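Local coordinates for lactaldehyde dehydrogenase (Methanocaldococcus jannaschii, PDB 3PQA), which oxidises lactaldehyde to lactate with NAD as the preferred coenzyme, a step in coenzyme F420 biosynthesis, and works as a homotetramer, at residues B[149-154]-B[161-166]; B[135-140]-B[206-211]. One frame throughout, in Å; residues are numbered along the deposited sequence.

Contact 1: B[149-154]-B[161-166]; sequences HKIAPA and IVHHPS. With SO4 (sulfate ion), chain G.
Ile151 lies at about a right angle to both Ile161 and His163, one branch of its side chain serving each. Its CG2, anti to the backbone N, comes within 4.0 Å of Ile161 CD1. The longer branch runs the other way, and CD1 meets the His163 ring obliquely at its ND1 corner, 3.7 Å from ND1. Ile161 points its own CD1 at the helix, where Ala154 CB receives it at 3.6 Å. The methyl of Ala154 also touches Ile161 CG1.

His163 extends from the strand (chi1 171°), which puts its ring beside Ile151, while ND1 is hydrogen-bonded to Tyr194 OH. Two positions along from Val162, His164 takes no part in this apolar seam. Its NE2 donates to O3 of a sulfate, probably from the crystallisation liquor, over 2.7 Å at 156°, and the sulfur lies in the plane of the ring. Its ND1 is hydrogen-bonded to Leu197 O, and the sulfate also accepts from the backbone N of Ser167 and Gly201; an alanine here would probably cost the Leu197 carbonyl this donor and the sulfate its imidazole N-H.

Segments 149-154 and 161-165 run antiparallel (177°), on helix 145-156 and strand 160-165, the last two elements of a beta-alpha-beta unit begun by strand 122-138; Ile151 also rests on Phe102 of helix 88-111 and Tyr194 of strand 194-196.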
ATOM      1  N   HIS B 149      18.713  14.441   2.488  1.00  8.92           N
ATOM      2  CA  HIS B 149      17.253  14.250   2.426  1.00  9.22           C
ATOM      3  C   HIS B 149      16.598  14.888   1.211  1.00  9.35           C
ATOM      4  O   HIS B 149      15.432  14.604   0.934  1.00  9.46           O
ATOM      5  CB  HIS B 149      16.583  14.727   3.716  1.00 12.03           C
ATOM      6  CG  HIS B 149      16.495  13.662   4.760  1.00 12.70           C
ATOM      7  ND1 HIS B 149      15.680  12.562   4.623  1.00 12.52           N
ATOM      8  CD2 HIS B 149      17.132  13.521   5.946  1.00 12.50           C
ATOM      9  CE1 HIS B 149      15.807  11.794   5.692  1.00 12.73           C
ATOM     10  NE2 HIS B 149      16.677  12.354   6.512  1.00 12.79           N
ATOM     11  N   LYS B 150      17.328  15.749   0.491  1.00 10.02           N
ATOM     12  CA  LYS B 150      16.828  16.294  -0.770  1.00 11.68           C
ATOM     13  C   LYS B 150      17.522  15.681  -1.987  1.00  9.90           C
ATOM     14  O   LYS B 150      16.864  15.322  -2.969  1.00 10.78           O
ATOM     15  CB  LYS B 150      16.978  17.815  -0.811  1.00 16.11           C
ATOM     16  CG  LYS B 150      16.240  18.548   0.312  1.00 17.46           C
ATOM     17  CD  LYS B 150      16.262  20.059   0.109  1.00 17.65           C
ATOM     18  CE  LYS B 150      15.808  20.799   1.391  1.00 17.92           C
ATOM     19  NZ  LYS B 150      14.388  20.481   1.748  1.00 18.08           N
ATOM     20  N   ILE B 151      18.855  15.609  -1.937  1.00  8.99           N
ATOM     21  CA  ILE B 151      19.654  15.020  -3.017  1.00 10.09           C
ATOM     22  C   ILE B 151      19.349  13.543  -3.275  1.00  8.55           C
ATOM     23  O   ILE B 151      19.142  13.152  -4.432  1.00  8.92           O
ATOM     24  CB  ILE B 151      21.177  15.216  -2.775  1.00 13.06           C
ATOM     25  CG1 ILE B 151      21.500  16.714  -2.710  1.00 13.47           C
ATOM     26  CG2 ILE B 151      22.014  14.529  -3.881  1.00 13.51           C
ATOM     27  CD1 ILE B 151      22.906  17.011  -2.193  1.00 14.14           C
ATOM     28  N   ALA B 152      19.354  12.731  -2.216  1.00  8.63           N
ATOM     29  CA  ALA B 152      19.156  11.290  -2.382  1.00  8.46           C
ATOM     30  C   ALA B 152      17.805  10.955  -3.073  1.00  8.03           C
ATOM     31  O   ALA B 152      17.795  10.256  -4.108  1.00  8.56           O
ATOM     32  CB  ALA B 152      19.311  10.563  -1.050  1.00  9.12           C
ATOM     33  N   PRO B 153      16.672  11.476  -2.549  1.00  8.74           N
ATOM     34  CA  PRO B 153      15.408  11.236  -3.286  1.00  8.48           C
ATOM     35  C   PRO B 153      15.348  11.845  -4.695  1.00  8.80           C
ATOM     36  O   PRO B 153      14.727  11.256  -5.582  1.00  9.54           O
ATOM     37  CB  PRO B 153      14.326  11.837  -2.385  1.00  9.84           C
ATOM     38  CG  PRO B 153      15.036  12.756  -1.454  1.00 12.37           C
ATOM     39  CD  PRO B 153      16.459  12.286  -1.327  1.00  9.93           C
ATOM     40  N   ALA B 154      15.980  13.009  -4.907  1.00  8.18           N
ATOM     41  CA  ALA B 154      16.025  13.618  -6.240  1.00  8.92           C
ATOM     42  C   ALA B 154      16.730  12.743  -7.270  1.00  9.01           C
ATOM     43  O   ALA B 154      16.224  12.550  -8.382  1.00 10.16           O
ATOM     44  CB  ALA B 154      16.672  15.005  -6.178  1.00  9.54           C
ATOM     45  N   ILE B 161      19.480  18.315 -10.425  1.00  9.98           N
ATOM     46  CA  ILE B 161      19.476  19.112  -9.202  1.00 11.04           C
ATOM     47  C   ILE B 161      20.305  20.412  -9.305  1.00 11.25           C
ATOM     48  O   ILE B 161      21.445  20.388  -9.774  1.00 11.76           O
ATOM     49  CB  ILE B 161      20.036  18.295  -8.041  1.00 12.65           C
ATOM     50  CG1 ILE B 161      19.265  16.982  -7.884  1.00 12.67           C
ATOM     51  CG2 ILE B 161      20.009  19.116  -6.737  1.00 12.74           C
ATOM     52  CD1 ILE B 161      20.052  15.917  -7.104  1.00 13.02           C
ATOM     53  N   VAL B 162      19.714  21.528  -8.872  1.00 11.04           N
ATOM     54  CA  VAL B 162      20.480  22.741  -8.559  1.00 10.93           C
ATOM     55  C   VAL B 162      20.315  23.006  -7.070  1.00 10.35           C
ATOM     56  O   VAL B 162      19.190  23.044  -6.546  1.00 11.09           O
ATOM     57  CB  VAL B 162      20.088  23.956  -9.428  1.00 11.65           C
ATOM     58  CG1 VAL B 162      20.481  23.705 -10.900  1.00 12.53           C
ATOM     59  CG2 VAL B 162      18.604  24.284  -9.316  1.00 12.49           C
ATOM     60  N   HIS B 163      21.440  23.135  -6.382  1.00 10.23           N
ATOM     61  CA  HIS B 163      21.440  23.052  -4.931  1.00 11.05           C
ATOM     62  C   HIS B 163      22.182  24.235  -4.346  1.00 11.20           C
ATOM     63  O   HIS B 163      23.387  24.375  -4.577  1.00 11.63           O
ATOM     64  CB  HIS B 163      22.110  21.731  -4.526  1.00 12.73           C
ATOM     65  CG  HIS B 163      22.365  21.595  -3.055  1.00 13.13           C
ATOM     66  ND1 HIS B 163      23.295  20.716  -2.550  1.00 13.05           N
ATOM     67  CD2 HIS B 163      21.822  22.223  -1.983  1.00 13.03           C
ATOM     68  CE1 HIS B 163      23.313  20.803  -1.230  1.00 13.15           C
ATOM     69  NE2 HIS B 163      22.419  21.703  -0.861  1.00 13.17           N
ATOM     70  N   HIS B 164      21.460  25.087  -3.614  1.00 11.56           N
ATOM     71  CA  HIS B 164      22.085  26.149  -2.839  1.00 12.31           C
ATOM     72  C   HIS B 164      22.179  25.797  -1.351  1.00 11.01           C
ATOM     73  O   HIS B 164      21.163  25.679  -0.684  1.00 12.09           O
ATOM     74  CB  HIS B 164      21.348  27.477  -2.997  1.00 16.22           C
ATOM     75  CG  HIS B 164      21.896  28.554  -2.111  1.00 17.07           C
ATOM     76  ND1 HIS B 164      23.057  29.235  -2.411  1.00 16.78           N
ATOM     77  CD2 HIS B 164      21.493  29.009  -0.901  1.00 16.75           C
ATOM     78  CE1 HIS B 164      23.322  30.094  -1.440  1.00 17.06           C
ATOM     79  NE2 HIS B 164      22.389  29.977  -0.514  1.00 17.08           N
ATOM     80  N   PRO B 165      23.406  25.652  -0.827  1.00 11.01           N
ATOM     81  CA  PRO B 165      23.607  25.387   0.593  1.00 10.89           C
ATOM     82  C   PRO B 165      23.692  26.706   1.365  1.00 11.59           C
ATOM     83  O   PRO B 165      24.105  27.728   0.801  1.00 12.31           O
ATOM     84  CB  PRO B 165      24.961  24.680   0.606  1.00 11.70           C
ATOM     85  CG  PRO B 165      25.712  25.338  -0.516  1.00 12.70           C
ATOM     86  CD  PRO B 165      24.693  25.766  -1.549  1.00 11.57           C
ATOM     87  N   SER B 166      23.309  26.698   2.638  1.00 12.31           N
ATOM     88  CA  SER B 166      23.440  27.898   3.449  1.00 13.20           C
ATOM     89  C   SER B 166      24.901  28.343   3.524  1.00 13.69           C
ATOM     90  O   SER B 166      25.790  27.536   3.789  1.00 13.88           O
ATOM     91  CB  SER B 166      22.936  27.632   4.870  1.00 13.94           C
ATOM     92  OG  SER B 166      23.224  28.744   5.707  1.00 15.35           O
TER
HETATM   93  S   SO4 G 487      22.627  32.291   2.721  1.00 51.00           S
HETATM   94  O1  SO4 G 487      23.029  31.980   4.086  1.00 51.03           O
HETATM   95  O2  SO4 G 487      23.354  33.461   2.225  1.00 51.03           O
HETATM   96  O3  SO4 G 487      22.933  31.149   1.877  1.00 51.04           O
HETATM   97  O4  SO4 G 487      21.200  32.578   2.679  1.00 51.05           O

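Contact 2: B[135-140]-B[206-211]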
ATOM      1  N   GLY B 135      15.104  22.216  -7.398  1.00 11.11           N
ATOM      2  CA  GLY B 135      15.876  23.269  -6.733  1.00 10.68           C
ATOM      3  C   GLY B 135      15.880  23.001  -5.240  1.00 10.48           C
ATOM      4  O   GLY B 135      14.859  23.173  -4.582  1.00 11.21           O
ATOM      5  N   ALA B 136      17.018  22.546  -4.721  1.00 10.85           N
ATOM      6  CA  ALA B 136      17.174  22.215  -3.304  1.00 11.11           C
ATOM      7  C   ALA B 136      17.861  23.371  -2.591  1.00 11.22           C
ATOM      8  O   ALA B 136      18.900  23.856  -3.033  1.00 11.60           O
ATOM      9  CB  ALA B 136      17.995  20.937  -3.155  1.00 11.89           C
ATOM     10  N   ILE B 137      17.263  23.840  -1.505  1.00 11.84           N
ATOM     11  CA  ILE B 137      17.854  24.936  -0.736  1.00 12.45           C
ATOM     12  C   ILE B 137      17.949  24.438   0.700  1.00 11.85           C
ATOM     13  O   ILE B 137      16.930  24.140   1.320  1.00 11.85           O
ATOM     14  CB  ILE B 137      17.040  26.247  -0.893  1.00 14.35           C
ATOM     15  CG1 ILE B 137      16.985  26.671  -2.379  1.00 14.76           C
ATOM     16  CG2 ILE B 137      17.628  27.353  -0.016  1.00 14.87           C
ATOM     17  CD1 ILE B 137      16.070  27.869  -2.659  1.00 14.62           C
ATOM     18  N   THR B 138      19.177  24.313   1.195  1.00 11.84           N
ATOM     19  CA  THR B 138      19.436  23.578   2.426  1.00 12.42           C
ATOM     20  C   THR B 138      19.969  24.490   3.523  1.00 12.49           C
ATOM     21  O   THR B 138      20.561  25.528   3.230  1.00 12.54           O
ATOM     22  CB  THR B 138      20.411  22.419   2.186  1.00 13.35           C
ATOM     23  OG1 THR B 138      21.592  22.907   1.533  1.00 14.36           O
ATOM     24  CG2 THR B 138      19.743  21.346   1.307  1.00 14.32           C
ATOM     25  N   PRO B 139      19.755  24.104   4.793  1.00 12.92           N
ATOM     26  CA  PRO B 139      20.013  24.970   5.924  1.00 13.01           C
ATOM     27  C   PRO B 139      21.406  24.760   6.522  1.00 12.94           C
ATOM     28  O   PRO B 139      22.079  23.787   6.194  1.00 13.67           O
ATOM     29  CB  PRO B 139      18.946  24.511   6.923  1.00 13.06           C
ATOM     30  CG  PRO B 139      18.907  23.065   6.726  1.00 13.40           C
ATOM     31  CD  PRO B 139      19.062  22.865   5.225  1.00 12.99           C
ATOM     32  N   PHE B 140      21.806  25.664   7.415  1.00 12.51           N
ATOM     33  CA  PHE B 140      23.127  25.628   8.021  1.00 13.08           C
ATOM     34  C   PHE B 140      23.257  24.548   9.111  1.00 12.89           C
ATOM     35  O   PHE B 140      24.371  24.154   9.451  1.00 12.58           O
ATOM     36  CB  PHE B 140      23.479  27.008   8.623  1.00 14.77           C
ATOM     37  CG  PHE B 140      22.791  27.289   9.949  1.00 15.22           C
ATOM     38  CD1 PHE B 140      23.263  26.717  11.136  1.00 15.00           C
ATOM     39  CD2 PHE B 140      21.656  28.095  10.007  1.00 15.00           C
ATOM     40  CE1 PHE B 140      22.631  26.952  12.352  1.00 15.25           C
ATOM     41  CE2 PHE B 140      21.024  28.346  11.223  1.00 15.28           C
ATOM     42  CZ  PHE B 140      21.506  27.768  12.396  1.00 15.09           C
ATOM     43  N   ASP B 206      17.383  32.966  -4.379  1.00 13.98           N
ATOM     44  CA  ASP B 206      16.285  33.672  -5.041  1.00 14.98           C
ATOM     45  C   ASP B 206      16.122  33.282  -6.518  1.00 13.92           C
ATOM     46  O   ASP B 206      14.996  33.098  -6.995  1.00 14.57           O
ATOM     47  CB  ASP B 206      16.477  35.187  -4.925  1.00 17.29           C
ATOM     48  CG  ASP B 206      15.301  35.964  -5.471  1.00 18.41           C
ATOM     49  OD1 ASP B 206      14.247  35.989  -4.795  1.00 17.60           O
ATOM     50  OD2 ASP B 206      15.422  36.529  -6.577  1.00 17.51           O
ATOM     51  N   GLU B 207      17.238  33.176  -7.244  1.00 13.47           N
ATOM     52  CA  GLU B 207      17.183  32.798  -8.654  1.00 13.76           C
ATOM     53  C   GLU B 207      16.633  31.377  -8.844  1.00 13.61           C
ATOM     54  O   GLU B 207      15.875  31.142  -9.767  1.00 13.58           O
ATOM     55  CB  GLU B 207      18.545  32.970  -9.358  1.00 15.22           C
ATOM     56  CG  GLU B 207      18.499  32.703 -10.869  1.00 16.60           C
ATOM     57  CD  GLU B 207      17.460  33.555 -11.600  1.00 15.60           C
ATOM     58  OE1 GLU B 207      17.235  34.714 -11.199  1.00 16.72           O
ATOM     59  OE2 GLU B 207      16.876  33.073 -12.589  1.00 16.68           O
ATOM     60  N   ILE B 208      16.995  30.452  -7.956  1.00 13.50           N
ATOM     61  CA  ILE B 208      16.484  29.085  -8.027  1.00 14.18           C
ATOM     62  C   ILE B 208      14.962  29.060  -7.832  1.00 14.37           C
ATOM     63  O   ILE B 208      14.245  28.347  -8.542  1.00 14.60           O
ATOM     64  CB  ILE B 208      17.170  28.166  -6.987  1.00 14.97           C
ATOM     65  CG1 ILE B 208      18.647  27.963  -7.362  1.00 15.32           C
ATOM     66  CG2 ILE B 208      16.439  26.821  -6.880  1.00 15.41           C
ATOM     67  CD1 ILE B 208      19.448  27.133  -6.354  1.00 15.11           C
ATOM     68  N   VAL B 209      14.484  29.872  -6.895  1.00 13.96           N
ATOM     69  CA  VAL B 209      13.054  29.971  -6.584  1.00 14.03           C
ATOM     70  C   VAL B 209      12.253  30.569  -7.729  1.00 15.03           C
ATOM     71  O   VAL B 209      11.191  30.049  -8.082  1.00 15.63           O
ATOM     72  CB  VAL B 209      12.818  30.784  -5.285  1.00 13.38           C
ATOM     73  CG1 VAL B 209      11.344  31.067  -5.056  1.00 13.56           C
ATOM     74  CG2 VAL B 209      13.395  30.047  -4.084  1.00 13.54           C
ATOM     75  N   VAL B 210      12.765  31.651  -8.320  1.00 15.50           N
ATOM     76  CA  VAL B 210      12.030  32.398  -9.352  1.00 16.17           C
ATOM     77  C   VAL B 210      12.195  31.871 -10.785  1.00 15.44           C
ATOM     78  O   VAL B 210      11.309  32.076 -11.621  1.00 16.34           O
ATOM     79  CB  VAL B 210      12.341  33.936  -9.321  1.00 17.51           C
ATOM     80  CG1 VAL B 210      12.028  34.527  -7.945  1.00 18.83           C
ATOM     81  CG2 VAL B 210      13.790  34.243  -9.753  1.00 18.81           C
ATOM     82  N   ASN B 211      13.313  31.198 -11.069  1.00 14.63           N
ATOM     83  CA  ASN B 211      13.606  30.743 -12.438  1.00 14.74           C
ATOM     84  C   ASN B 211      12.550  29.781 -12.980  1.00 14.62           C
ATOM     85  O   ASN B 211      12.281  28.746 -12.372  1.00 14.97           O
ATOM     86  CB  ASN B 211      14.979  30.077 -12.502  1.00 14.96           C
ATOM     87  CG  ASN B 211      15.496  29.957 -13.917  1.00 15.03           C
ATOM     88  OD1 ASN B 211      14.926  29.242 -14.748  1.00 15.08           O
ATOM     89  ND2 ASN B 211      16.595  30.656 -14.201  1.00 15.09           N
TER
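CG2 of Ile208 lies on one side of the Gly135-Ala136 peptide plane, over its Gly135 CA end, 3.6 Å from Gly135 CA and 4.2 Å from Gly135 C. The edges of the same strand are taken up by backbone bonding: Gly135 pairs with Met216 and Ser218 on one neighbour, and Ala136 with strand 160-165 on the other. This is the Rossmann-like coenzyme-binding domain of an aldehyde dehydrogenase, and helix 201-210 lies in the crossover from strand 194-196 to strand 216-220, which passes strands 160-165 and 122-138.

The axes of strand 135-138 and helix 206-210 approach to 8.8 Å, at 143° between their directions, and the close approach at Gly135 follows from its missing side chain: a beta carbon built there would fall 2.4 Å from Ile208 CG2, too near to be tolerated.

One strand position beyond Ala136, whose methyl is turned from this helix toward Lys150, Ile137 again faces the helix. Its chain is extended, which carries CD1 out to Val209 CG2 at 3.7 Å; the two side chains cross at about a right angle. The contact is thus entirely apolar across the segments, and Ile208 continues it onto Ile217 of the adjacent strand.

At the helix end Asn211 folds back on Glu207, whose OE1 is in a salt bridge with Arg33. Asn211 ND2 donates to the anti lone pair of Glu207 OE2 over 2.9 Å at 142°, with that oxygen 26° out of the Asn211 amide plane.

Overall arrangement
Contacts 1 and 2 lie against opposite faces of the parallel part of one mixed sheet, their centres about 9 Å apart, and meet where strands 122-138 and 160-165 run side by side. Ala136 N is 2.9 Å from Val162 O, a probable hydrogen bond between the strands, and His163 NE2 is 2.8 Å from Thr138 OG1 in another. The sulfate held by His164 also binds Gly201 N, which links the end of strand 160-165 to the start of the helix used in contact 2. Side chain to side chain, Ile137 is about 7 Å from Val225, assigned to NAD binding by similarity, and about 10 Å from Glu241, one of two active-site residues assigned by similarity.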